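Local coordinates for protein Rna-directed RNA polymerase (Infectious pancreatic necrosis virus, PDB 3ZED) that copies the viral RNA genome from ribonucleoside triphosphates and is probably found both free and covalently attached to the genomic RNA, at residues Lys244-Leu249 with Cys299-Pro304; Lys254-Thr259 with Ala324-His329; Gly363-Ile368 with Leu558-Trp563. One frame throughout, in Å; residues are numbered along the deposited sequence.

All three contacts are buried, but only interactions 1 and 2 share a neighbourhood: their centres lie 8 Å apart, and both set the loop between strand 235-236 and helix 260-278 against the region of strand 299-310 and helix 326-340. Lys256 of interaction 2 donates to Ser246 O of interaction 1, and the backbones of Ala247 and Tyr326 are hydrogen-bonded. Each has one bridging water, but interaction 1 packs leucines and a cysteine, while interaction 2 lays a lysine chain over a tyrosine face. Interaction 3, centred about 33 and 35 Å from these two across the chain's centre, is wholly apolar: helix 364-377 packs on a β-hairpin of the thumb region, away from the predicted GTP-binding loop.

Interaction 1. Residues Lys244-Leu249 with Cys299-Pro304; sequences KSSAGL and CGLLFP
Leu249 and Leu301 meet branch to branch, CD2 to CD2 at 3.8 Å, and each sends its other methyl to a different partner. Both have CG beside the backbone N and opposite the carbonyl carbon (chi1 -65° in Leu249, -58° in Leu301), with the second torsion extended in each; this carries the methyls of both side chains to the other segment, where the two cross at a slant. Leu249 CD1 settles on Cys299, 3.7 Å from its CB, and also lies against Cys299 O. On the other side Leu301 CD1 reaches the loop backbone, 3.8 Å from Gly248 CA, and the hydroxyl of Ser246, whose OG lies 3.7 Å from it. Gly248 has a positive phi of 74°, a conformation that favours glycine.

On the backbone side of the leucine contact, a water joins the two chain segments. It accepts from Leu249 N at 2.9 Å and donates to Cys299 O, also at 2.9 Å; a weaker bond comes from Leu301 N. The loop is thus tied to the strand through the water rather than by direct backbone pairing. Leu458 of strand 456-459, the parallel neighbour of strand 299-310, touches both leucines and extends the apolar patch.

Gly248 and Leu249 open the predicted GTP-binding segment that runs to Thr255, whose sequence GLPYIGKT matches the P-loop consensus GxxxxGK[ST]. No nucleotide is present here, and residues 244-249 have loop conformation, held against the palm-region sheet that contains strand 299-310.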
ATOM      1  N   LYS B 244      13.639  -9.558   4.988  1.00 59.17           N
ATOM      2  CA  LYS B 244      12.977 -10.845   5.196  1.00 59.26           C
ATOM      3  C   LYS B 244      11.856 -11.129   4.164  1.00 61.37           C
ATOM      4  O   LYS B 244      11.364 -12.263   4.109  1.00 61.76           O
ATOM      5  CB  LYS B 244      12.412 -10.924   6.625  1.00 61.55           C
ATOM      6  N   SER B 245      11.457 -10.130   3.347  1.00 54.94           N
ATOM      7  CA  SER B 245      10.402 -10.338   2.349  1.00 52.47           C
ATOM      8  C   SER B 245      10.920 -11.166   1.172  1.00 54.73           C
ATOM      9  O   SER B 245      12.123 -11.301   0.984  1.00 56.93           O
ATOM     10  CB  SER B 245       9.808  -9.018   1.877  1.00 53.31           C
ATOM     11  OG  SER B 245      10.750  -8.246   1.160  1.00 62.82           O
ATOM     12  N   SER B 246      10.007 -11.742   0.412  1.00 48.50           N
ATOM     13  CA  SER B 246      10.274 -12.600  -0.734  1.00 48.86           C
ATOM     14  C   SER B 246      11.034 -11.872  -1.848  1.00 53.37           C
ATOM     15  O   SER B 246      10.719 -10.730  -2.183  1.00 51.22           O
ATOM     16  CB  SER B 246       8.957 -13.156  -1.284  1.00 51.62           C
ATOM     17  OG  SER B 246       9.179 -14.007  -2.400  1.00 65.98           O
ATOM     18  N   ALA B 247      12.032 -12.556  -2.432  1.00 52.42           N
ATOM     19  CA  ALA B 247      12.787 -12.051  -3.571  1.00 52.93           C
ATOM     20  C   ALA B 247      11.919 -12.045  -4.833  1.00 55.59           C
ATOM     21  O   ALA B 247      12.132 -11.227  -5.729  1.00 55.90           O
ATOM     22  CB  ALA B 247      14.021 -12.911  -3.797  1.00 55.60           C
ATOM     23  N   GLY B 248      10.973 -12.974  -4.897  1.00 51.41           N
ATOM     24  CA  GLY B 248      10.117 -13.174  -6.062  1.00 51.46           C
ATOM     25  C   GLY B 248      10.917 -13.831  -7.176  1.00 56.78           C
ATOM     26  O   GLY B 248      12.048 -14.289  -6.951  1.00 55.80           O
ATOM     27  N   LEU B 249      10.341 -13.868  -8.392  1.00 54.41           N
ATOM     28  CA  LEU B 249      11.015 -14.441  -9.557  1.00 56.21           C
ATOM     29  C   LEU B 249      12.283 -13.640  -9.897  1.00 61.39           C
ATOM     30  O   LEU B 249      12.294 -12.422  -9.707  1.00 59.63           O
ATOM     31  CB  LEU B 249      10.094 -14.505 -10.789  1.00 56.06           C
ATOM     32  CG  LEU B 249       8.875 -15.420 -10.729  1.00 60.95           C
ATOM     33  CD1 LEU B 249       8.175 -15.456 -12.073  1.00 61.78           C
ATOM     34  CD2 LEU B 249       9.253 -16.836 -10.364  1.00 64.56           C
ATOM     35  N   CYS B 299       5.973 -11.003 -13.553  1.00 50.55           N
ATOM     36  CA  CYS B 299       5.200 -12.118 -13.018  1.00 51.38           C
ATOM     37  C   CYS B 299       5.385 -12.204 -11.515  1.00 54.09           C
ATOM     38  O   CYS B 299       6.495 -12.441 -11.034  1.00 54.07           O
ATOM     39  CB  CYS B 299       5.589 -13.421 -13.716  1.00 54.22           C
ATOM     40  SG  CYS B 299       4.496 -14.827 -13.356  1.00 58.78           S
ATOM     41  N   GLY B 300       4.304 -11.948 -10.781  1.00 49.74           N
ATOM     42  CA  GLY B 300       4.333 -11.955  -9.324  1.00 47.70           C
ATOM     43  C   GLY B 300       3.980 -13.296  -8.723  1.00 52.71           C
ATOM     44  O   GLY B 300       3.119 -14.005  -9.251  1.00 53.75           O
ATOM     45  N   LEU B 301       4.645 -13.670  -7.623  1.00 49.00           N
ATOM     46  CA  LEU B 301       4.297 -14.900  -6.901  1.00 49.48           C
ATOM     47  C   LEU B 301       2.952 -14.668  -6.211  1.00 50.47           C
ATOM     48  O   LEU B 301       2.797 -13.642  -5.545  1.00 48.45           O
ATOM     49  CB  LEU B 301       5.369 -15.296  -5.861  1.00 49.77           C
ATOM     50  CG  LEU B 301       6.792 -15.537  -6.347  1.00 54.70           C
ATOM     51  CD1 LEU B 301       7.685 -15.911  -5.172  1.00 53.82           C
ATOM     52  CD2 LEU B 301       6.846 -16.609  -7.453  1.00 58.66           C
ATOM     53  N   LEU B 302       1.968 -15.553  -6.425  1.00 45.85           N
ATOM     54  CA  LEU B 302       0.663 -15.337  -5.797  1.00 44.87           C
ATOM     55  C   LEU B 302       0.684 -15.837  -4.348  1.00 47.90           C
ATOM     56  O   LEU B 302       0.367 -16.991  -4.060  1.00 46.19           O
ATOM     57  CB  LEU B 302      -0.465 -15.976  -6.605  1.00 45.27           C
ATOM     58  CG  LEU B 302      -1.836 -15.367  -6.368  1.00 46.82           C
ATOM     59  CD1 LEU B 302      -1.950 -13.994  -7.032  1.00 45.12           C
ATOM     60  CD2 LEU B 302      -2.934 -16.320  -6.849  1.00 46.98           C
ATOM     61  N   PHE B 303       1.092 -14.941  -3.447  1.00 45.01           N
ATOM     62  CA  PHE B 303       1.243 -15.195  -2.027  1.00 45.61           C
ATOM     63  C   PHE B 303      -0.110 -15.137  -1.302  1.00 47.38           C
ATOM     64  O   PHE B 303      -0.819 -14.140  -1.435  1.00 44.63           O
ATOM     65  CB  PHE B 303       2.225 -14.153  -1.449  1.00 47.60           C
ATOM     66  CG  PHE B 303       2.700 -14.405  -0.043  1.00 50.85           C
ATOM     67  CD1 PHE B 303       2.003 -13.892   1.048  1.00 54.69           C
ATOM     68  CD2 PHE B 303       3.892 -15.082   0.192  1.00 55.71           C
ATOM     69  CE1 PHE B 303       2.448 -14.119   2.358  1.00 55.93           C
ATOM     70  CE2 PHE B 303       4.345 -15.298   1.497  1.00 59.15           C
ATOM     71  CZ  PHE B 303       3.619 -14.815   2.570  1.00 56.77           C
ATOM     72  N   PRO B 304      -0.487 -16.172  -0.505  1.00 46.02           N
ATOM     73  CA  PRO B 304      -1.763 -16.089   0.251  1.00 44.24           C
ATOM     74  C   PRO B 304      -1.604 -15.165   1.458  1.00 49.09           C
ATOM     75  O   PRO B 304      -0.699 -15.364   2.271  1.00 50.42           O
ATOM     76  CB  PRO B 304      -2.024 -17.541   0.659  1.00 46.75           C
ATOM     77  CG  PRO B 304      -0.663 -18.166   0.750  1.00 52.16           C
ATOM     78  CD  PRO B 304       0.231 -17.438  -0.229  1.00 47.99           C
TER
HETATM   79  O   HOH W   1       7.702 -12.675  -8.417  1.00 50.86           O

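Interaction 2. Residues Lys254-Thr259 with Ala324-His329; sequences KTKGDT and APYPTH
The Tyr326 ring carries the aliphatic chain of Lys256 across one face and the hydroxyl of Thr259 at its edge. Lys256 CG sits almost over the middle, 3.8 Å from the ring centroid and 13° off the normal, in a CH-pi contact; CB lies toward CE2 and CD and CE pass over the CD1 side. Thr259 OG1 lies in the ring plane at the edge, 3.5 Å from Tyr326 CD2; Lys256 O, displaced from that plane toward the face the lysine covers, stands 3.3 Å from Tyr326 CE2. The His329 ring is met obliquely, its CD2 4.2 Å from Lys256 CE.

Thr259 OG1 donates to Thr255 O at 2.9 Å, reaching it from slightly outside the carbonyl plane. Thr255 and Asp258 brace the same turn reciprocally: Thr255 OG1 takes the Asp258 N-H in an ST motif, and Asp258 OD2 takes the Thr255 N-H.

After running nearly straight, the lysine bends at its last torsion (chi4 67°), which turns NZ to a water at 3.0 Å; that water donates to Ala324 O at 2.7 Å. NZ also donates to Ser246 O and, weakly, to Ser245 OG.

The chemistry is therefore divided along one side chain: methylenes cover the aromatic face, and the ammonium is gripped by oxygens. With His329 NE2 5.6 Å from Lys256 NZ, that charge would probably disfavour protonation of the imidazole.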
ATOM      1  N   LYS B 254      13.857 -17.707  -1.773  1.00 68.88           N
ATOM      2  CA  LYS B 254      14.874 -16.783  -1.281  1.00 68.38           C
ATOM      3  C   LYS B 254      14.247 -15.472  -0.829  1.00 68.36           C
ATOM      4  O   LYS B 254      13.197 -15.078  -1.334  1.00 66.31           O
ATOM      5  CB  LYS B 254      15.942 -16.518  -2.365  1.00 72.43           C
ATOM      6  CG  LYS B 254      16.561 -17.765  -2.991  1.00 84.44           C
ATOM      7  CD  LYS B 254      17.780 -18.267  -2.234  1.00 96.94           C
ATOM      8  CE  LYS B 254      18.289 -19.593  -2.750  1.00113.14           C
ATOM      9  NZ  LYS B 254      18.821 -19.490  -4.131  1.00124.78           N
ATOM     10  N   THR B 255      14.894 -14.806   0.132  1.00 63.99           N
ATOM     11  CA  THR B 255      14.477 -13.498   0.637  1.00 61.04           C
ATOM     12  C   THR B 255      15.198 -12.411  -0.164  1.00 64.89           C
ATOM     13  O   THR B 255      16.068 -12.733  -0.971  1.00 66.28           O
ATOM     14  CB  THR B 255      14.786 -13.367   2.133  1.00 62.93           C
ATOM     15  OG1 THR B 255      16.205 -13.419   2.331  1.00 59.99           O
ATOM     16  CG2 THR B 255      14.059 -14.398   2.991  1.00 59.97           C
ATOM     17  N   LYS B 256      14.878 -11.135   0.091  1.00 60.40           N
ATOM     18  CA  LYS B 256      15.526  -9.985  -0.545  1.00 59.76           C
ATOM     19  C   LYS B 256      16.965  -9.839  -0.024  1.00 65.23           C
ATOM     20  O   LYS B 256      17.860  -9.510  -0.802  1.00 66.22           O
ATOM     21  CB  LYS B 256      14.706  -8.704  -0.334  1.00 59.06           C
ATOM     22  CG  LYS B 256      13.515  -8.610  -1.289  1.00 52.10           C
ATOM     23  CD  LYS B 256      12.814  -7.258  -1.199  1.00 47.56           C
ATOM     24  CE  LYS B 256      11.766  -7.053  -2.261  1.00 48.12           C
ATOM     25  NZ  LYS B 256      10.595  -7.953  -2.109  1.00 48.97           N
ATOM     26  N   GLY B 257      17.181 -10.151   1.260  1.00 62.94           N
ATOM     27  CA  GLY B 257      18.506 -10.156   1.880  1.00 64.11           C
ATOM     28  C   GLY B 257      19.433 -11.180   1.243  1.00 70.64           C
ATOM     29  O   GLY B 257      20.627 -10.922   1.066  1.00 71.76           O
ATOM     30  N   ASP B 258      18.868 -12.340   0.851  1.00 67.81           N
ATOM     31  CA  ASP B 258      19.573 -13.441   0.190  1.00 69.42           C
ATOM     32  C   ASP B 258      20.007 -13.099  -1.236  1.00 73.55           C
ATOM     33  O   ASP B 258      20.965 -13.707  -1.745  1.00 76.57           O
ATOM     34  CB  ASP B 258      18.651 -14.689   0.106  1.00 71.62           C
ATOM     35  CG  ASP B 258      18.269 -15.387   1.407  1.00 83.74           C
ATOM     36  OD1 ASP B 258      19.001 -15.225   2.411  1.00 87.55           O
ATOM     37  OD2 ASP B 258      17.246 -16.118   1.411  1.00 84.41           O
ATOM     38  N   THR B 259      19.265 -12.185  -1.908  1.00 66.06           N
ATOM     39  CA  THR B 259      19.446 -11.877  -3.336  1.00 65.43           C
ATOM     40  C   THR B 259      19.791 -10.400  -3.679  1.00 68.23           C
ATOM     41  O   THR B 259      19.553  -9.980  -4.822  1.00 66.30           O
ATOM     42  CB  THR B 259      18.158 -12.267  -4.068  1.00 62.72           C
ATOM     43  OG1 THR B 259      17.070 -11.564  -3.460  1.00 61.19           O
ATOM     44  CG2 THR B 259      17.894 -13.771  -4.034  1.00 56.82           C
ATOM     45  N   ALA B 324       5.921  -8.949  -6.243  1.00 48.19           N
ATOM     46  CA  ALA B 324       6.754  -8.417  -7.319  1.00 48.60           C
ATOM     47  C   ALA B 324       8.186  -8.873  -7.220  1.00 51.21           C
ATOM     48  O   ALA B 324       8.768  -8.833  -6.126  1.00 49.41           O
ATOM     49  CB  ALA B 324       6.731  -6.884  -7.297  1.00 48.82           C
ATOM     50  N   PRO B 325       8.780  -9.261  -8.373  1.00 48.34           N
ATOM     51  CA  PRO B 325      10.217  -9.581  -8.388  1.00 48.25           C
ATOM     52  C   PRO B 325      11.030  -8.419  -7.816  1.00 48.84           C
ATOM     53  O   PRO B 325      10.732  -7.259  -8.098  1.00 46.63           O
ATOM     54  CB  PRO B 325      10.501  -9.770  -9.879  1.00 50.90           C
ATOM     55  CG  PRO B 325       9.195 -10.193 -10.450  1.00 55.26           C
ATOM     56  CD  PRO B 325       8.208  -9.351  -9.735  1.00 49.89           C
ATOM     57  N   TYR B 326      12.033  -8.735  -6.986  1.00 46.16           N
ATOM     58  CA  TYR B 326      12.917  -7.761  -6.346  1.00 46.33           C
ATOM     59  C   TYR B 326      13.430  -6.682  -7.352  1.00 50.82           C
ATOM     60  O   TYR B 326      13.278  -5.503  -7.025  1.00 50.49           O
ATOM     61  CB  TYR B 326      14.088  -8.484  -5.633  1.00 48.09           C
ATOM     62  CG  TYR B 326      14.958  -7.652  -4.707  1.00 49.33           C
ATOM     63  CD1 TYR B 326      14.682  -6.305  -4.469  1.00 50.41           C
ATOM     64  CD2 TYR B 326      16.003  -8.234  -3.995  1.00 50.80           C
ATOM     65  CE1 TYR B 326      15.463  -5.549  -3.597  1.00 51.58           C
ATOM     66  CE2 TYR B 326      16.790  -7.487  -3.119  1.00 51.55           C
ATOM     67  CZ  TYR B 326      16.522  -6.143  -2.931  1.00 58.30           C
ATOM     68  OH  TYR B 326      17.333  -5.399  -2.110  1.00 61.74           O
ATOM     69  N   PRO B 327      13.966  -7.005  -8.559  1.00 49.08           N
ATOM     70  CA  PRO B 327      14.457  -5.931  -9.458  1.00 49.74           C
ATOM     71  C   PRO B 327      13.361  -4.950  -9.893  1.00 53.13           C
ATOM     72  O   PRO B 327      13.620  -3.749  -9.920  1.00 52.30           O
ATOM     73  CB  PRO B 327      15.025  -6.704 -10.657  1.00 52.70           C
ATOM     74  CG  PRO B 327      15.326  -8.053 -10.128  1.00 57.54           C
ATOM     75  CD  PRO B 327      14.235  -8.334  -9.148  1.00 52.00           C
ATOM     76  N   THR B 328      12.132  -5.453 -10.188  1.00 49.63           N
ATOM     77  CA  THR B 328      10.980  -4.624 -10.601  1.00 48.17           C
ATOM     78  C   THR B 328      10.591  -3.663  -9.465  1.00 48.82           C
ATOM     79  O   THR B 328      10.423  -2.469  -9.726  1.00 46.72           O
ATOM     80  CB  THR B 328       9.810  -5.512 -11.043  1.00 48.36           C
ATOM     81  OG1 THR B 328      10.265  -6.291 -12.135  1.00 50.68           O
ATOM     82  CG2 THR B 328       8.592  -4.717 -11.484  1.00 40.97           C
ATOM     83  N   HIS B 329      10.481  -4.185  -8.219  1.00 44.97           N
ATOM     84  CA  HIS B 329      10.148  -3.410  -7.018  1.00 44.19           C
ATOM     85  C   HIS B 329      11.171  -2.277  -6.798  1.00 50.13           C
ATOM     86  O   HIS B 329      10.774  -1.154  -6.499  1.00 51.72           O
ATOM     87  CB  HIS B 329      10.079  -4.320  -5.778  1.00 44.35           C
ATOM     88  CG  HIS B 329       9.789  -3.558  -4.527  1.00 47.09           C
ATOM     89  ND1 HIS B 329       8.527  -3.029  -4.286  1.00 47.98           N
ATOM     90  CD2 HIS B 329      10.614  -3.200  -3.516  1.00 48.70           C
ATOM     91  CE1 HIS B 329       8.622  -2.385  -3.136  1.00 46.39           C
ATOM     92  NE2 HIS B 329       9.849  -2.471  -2.627  1.00 47.32           N
TER
HETATM   93  O   HOH W   2       8.568  -7.058  -4.097  1.00 49.04           O

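Interaction 3. Residues Gly363-Ile368 with Leu558-Trp563; sequences GGMDRI and LDLLGW
Met365 of helix 364-377 reaches across to Trp563 and Leu558 in a β-hairpin, whose strands 556-560 and 563-568 are joined by a type I' turn from Leu560 to Trp563. A G1 bulge accompanies the turn, with Asp559 and Leu560 both facing Trp563.

In Met365, CB and CG only carry the chain outward, CG lying anti to the backbone N (chi1 -177°). The bend at chi2 (60°) brings the sulfur round to the hairpin: SD lies 4.1 Å from Leu558 CD1 and 4.4 Å from Leu560 CD2. The second bend, at chi3 (86°), sends the terminal methyl on to Trp563, with CE 3.7 Å from Trp563 CB and 4.0 Å from Trp563 O. It thus rests on the base of the tryptophan, whose indole leads away to meet Phe361 edge-to-face.

One turn further along the helix, Ile368 and Leu560 approach tip to tip. The contact is apolar throughout and joins a helix of the palm region to a hairpin of the thumb region; Pro576 of strand 573-578 touches both Met365 and Trp563. Leu560 CD2 faces the fork of the isoleucine, 3.8 Å from both Ile368 CG1 and Ile368 CG2.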
ATOM      1  N   GLY B 363      -2.813  13.745  18.853  1.00 37.08           N
ATOM      2  CA  GLY B 363      -3.831  14.722  18.501  1.00 35.34           C
ATOM      3  C   GLY B 363      -4.398  14.674  17.105  1.00 35.57           C
ATOM      4  O   GLY B 363      -5.211  15.536  16.770  1.00 35.21           O
ATOM      5  N   GLY B 364      -3.970  13.694  16.290  1.00 32.34           N
ATOM      6  CA  GLY B 364      -4.440  13.517  14.902  1.00 31.51           C
ATOM      7  C   GLY B 364      -5.956  13.390  14.772  1.00 35.30           C
ATOM      8  O   GLY B 364      -6.584  14.089  13.968  1.00 34.98           O
ATOM      9  N   MET B 365      -6.560  12.503  15.585  1.00 32.51           N
ATOM     10  CA  MET B 365      -8.010  12.302  15.622  1.00 31.15           C
ATOM     11  C   MET B 365      -8.744  13.610  16.069  1.00 35.80           C
ATOM     12  O   MET B 365      -9.742  13.992  15.444  1.00 35.78           O
ATOM     13  CB  MET B 365      -8.386  11.118  16.528  1.00 32.04           C
ATOM     14  CG  MET B 365      -9.897  10.825  16.544  1.00 33.90           C
ATOM     15  SD  MET B 365     -10.541  10.418  14.903  1.00 37.58           S
ATOM     16  CE  MET B 365     -10.214   8.693  14.866  1.00 32.01           C
ATOM     17  N   ASP B 366      -8.221  14.318  17.085  1.00 31.92           N
ATOM     18  CA  ASP B 366      -8.846  15.572  17.490  1.00 32.74           C
ATOM     19  C   ASP B 366      -8.795  16.621  16.374  1.00 38.65           C
ATOM     20  O   ASP B 366      -9.782  17.345  16.204  1.00 39.15           O
ATOM     21  CB  ASP B 366      -8.249  16.136  18.779  1.00 35.71           C
ATOM     22  CG  ASP B 366      -9.133  17.240  19.359  1.00 42.58           C
ATOM     23  OD1 ASP B 366     -10.340  16.975  19.607  1.00 40.83           O
ATOM     24  OD2 ASP B 366      -8.640  18.375  19.512  1.00 48.80           O
ATOM     25  N   ARG B 367      -7.689  16.669  15.581  1.00 37.26           N
ATOM     26  CA  ARG B 367      -7.562  17.579  14.412  1.00 37.58           C
ATOM     27  C   ARG B 367      -8.653  17.271  13.379  1.00 39.93           C
ATOM     28  O   ARG B 367      -9.293  18.188  12.872  1.00 39.84           O
ATOM     29  CB  ARG B 367      -6.164  17.484  13.768  1.00 36.56           C
ATOM     30  CG  ARG B 367      -5.072  18.101  14.623  1.00 36.85           C
ATOM     31  CD  ARG B 367      -3.790  18.262  13.836  1.00 39.88           C
ATOM     32  NE  ARG B 367      -2.816  19.080  14.551  1.00 45.53           N
ATOM     33  CZ  ARG B 367      -1.860  19.801  13.968  1.00 60.12           C
ATOM     34  NH1 ARG B 367      -1.748  19.816  12.647  1.00 52.19           N
ATOM     35  NH2 ARG B 367      -1.018  20.520  14.700  1.00 51.85           N
ATOM     36  N   ILE B 368      -8.903  15.971  13.118  1.00 37.36           N
ATOM     37  CA  ILE B 368      -9.954  15.490  12.209  1.00 36.10           C
ATOM     38  C   ILE B 368     -11.332  15.916  12.745  1.00 39.66           C
ATOM     39  O   ILE B 368     -12.128  16.475  11.987  1.00 40.06           O
ATOM     40  CB  ILE B 368      -9.860  13.942  12.021  1.00 37.77           C
ATOM     41  CG1 ILE B 368      -8.612  13.536  11.219  1.00 37.13           C
ATOM     42  CG2 ILE B 368     -11.175  13.329  11.446  1.00 37.35           C
ATOM     43  CD1 ILE B 368      -8.601  13.877   9.776  1.00 40.08           C
ATOM     44  N   LEU B 558     -16.387   6.615  13.054  1.00 34.44           N
ATOM     45  CA  LEU B 558     -15.974   7.092  11.751  1.00 34.70           C
ATOM     46  C   LEU B 558     -15.381   5.993  10.896  1.00 40.12           C
ATOM     47  O   LEU B 558     -15.478   6.070   9.668  1.00 39.72           O
ATOM     48  CB  LEU B 558     -14.926   8.200  11.909  1.00 34.95           C
ATOM     49  CG  LEU B 558     -15.302   9.471  12.652  1.00 38.77           C
ATOM     50  CD1 LEU B 558     -14.075  10.362  12.805  1.00 38.09           C
ATOM     51  CD2 LEU B 558     -16.461  10.214  11.943  1.00 39.03           C
ATOM     52  N   ASP B 559     -14.734   4.991  11.548  1.00 36.43           N
ATOM     53  CA  ASP B 559     -13.948   3.932  10.924  1.00 36.41           C
ATOM     54  C   ASP B 559     -12.921   4.602   9.991  1.00 38.68           C
ATOM     55  O   ASP B 559     -12.708   4.175   8.861  1.00 38.42           O
ATOM     56  CB  ASP B 559     -14.814   2.865  10.221  1.00 39.61           C
ATOM     57  CG  ASP B 559     -14.039   1.633   9.760  1.00 52.84           C
ATOM     58  OD1 ASP B 559     -12.998   1.313  10.381  1.00 53.68           O
ATOM     59  OD2 ASP B 559     -14.433   1.031   8.740  1.00 58.65           O
ATOM     60  N   LEU B 560     -12.330   5.715  10.472  1.00 34.17           N
ATOM     61  CA  LEU B 560     -11.341   6.481   9.735  1.00 33.66           C
ATOM     62  C   LEU B 560     -10.058   5.691   9.748  1.00 37.23           C
ATOM     63  O   LEU B 560      -9.361   5.668  10.757  1.00 36.63           O
ATOM     64  CB  LEU B 560     -11.169   7.873  10.372  1.00 34.28           C
ATOM     65  CG  LEU B 560     -10.208   8.838   9.640  1.00 38.83           C
ATOM     66  CD1 LEU B 560     -10.860   9.419   8.383  1.00 39.55           C
ATOM     67  CD2 LEU B 560      -9.793   9.947  10.551  1.00 40.88           C
ATOM     68  N   LEU B 561      -9.794   4.959   8.648  1.00 34.13           N
ATOM     69  CA  LEU B 561      -8.624   4.077   8.525  1.00 34.11           C
ATOM     70  C   LEU B 561      -8.586   3.075   9.712  1.00 37.16           C
ATOM     71  O   LEU B 561      -7.518   2.739  10.211  1.00 35.33           O
ATOM     72  CB  LEU B 561      -7.290   4.865   8.385  1.00 34.08           C
ATOM     73  CG  LEU B 561      -7.263   5.997   7.331  1.00 40.10           C
ATOM     74  CD1 LEU B 561      -5.902   6.642   7.253  1.00 39.68           C
ATOM     75  CD2 LEU B 561      -7.670   5.489   5.961  1.00 44.52           C
ATOM     76  N   GLY B 562      -9.777   2.615  10.128  1.00 36.32           N
ATOM     77  CA  GLY B 562      -9.949   1.658  11.219  1.00 35.49           C
ATOM     78  C   GLY B 562     -10.100   2.236  12.610  1.00 37.88           C
ATOM     79  O   GLY B 562     -10.131   1.480  13.579  1.00 37.79           O
ATOM     80  N   TRP B 563     -10.212   3.555  12.736  1.00 34.89           N
ATOM     81  CA  TRP B 563     -10.325   4.195  14.051  1.00 34.20           C
ATOM     82  C   TRP B 563     -11.659   4.914  14.277  1.00 36.67           C
ATOM     83  O   TRP B 563     -12.195   5.557  13.376  1.00 35.55           O
ATOM     84  CB  TRP B 563      -9.189   5.229  14.254  1.00 32.74           C
ATOM     85  CG  TRP B 563      -7.819   4.668  14.054  1.00 32.70           C
ATOM     86  CD1 TRP B 563      -7.064   4.729  12.914  1.00 35.38           C
ATOM     87  CD2 TRP B 563      -7.073   3.879  14.992  1.00 32.09           C
ATOM     88  NE1 TRP B 563      -5.876   4.054  13.092  1.00 33.85           N
ATOM     89  CE2 TRP B 563      -5.862   3.502  14.354  1.00 35.80           C
ATOM     90  CE3 TRP B 563      -7.298   3.468  16.324  1.00 32.46           C
ATOM     91  CZ2 TRP B 563      -4.877   2.745  15.007  1.00 34.15           C
ATOM     92  CZ3 TRP B 563      -6.317   2.729  16.968  1.00 34.05           C
ATOM     93  CH2 TRP B 563      -5.130   2.361  16.308  1.00 34.76           C
TER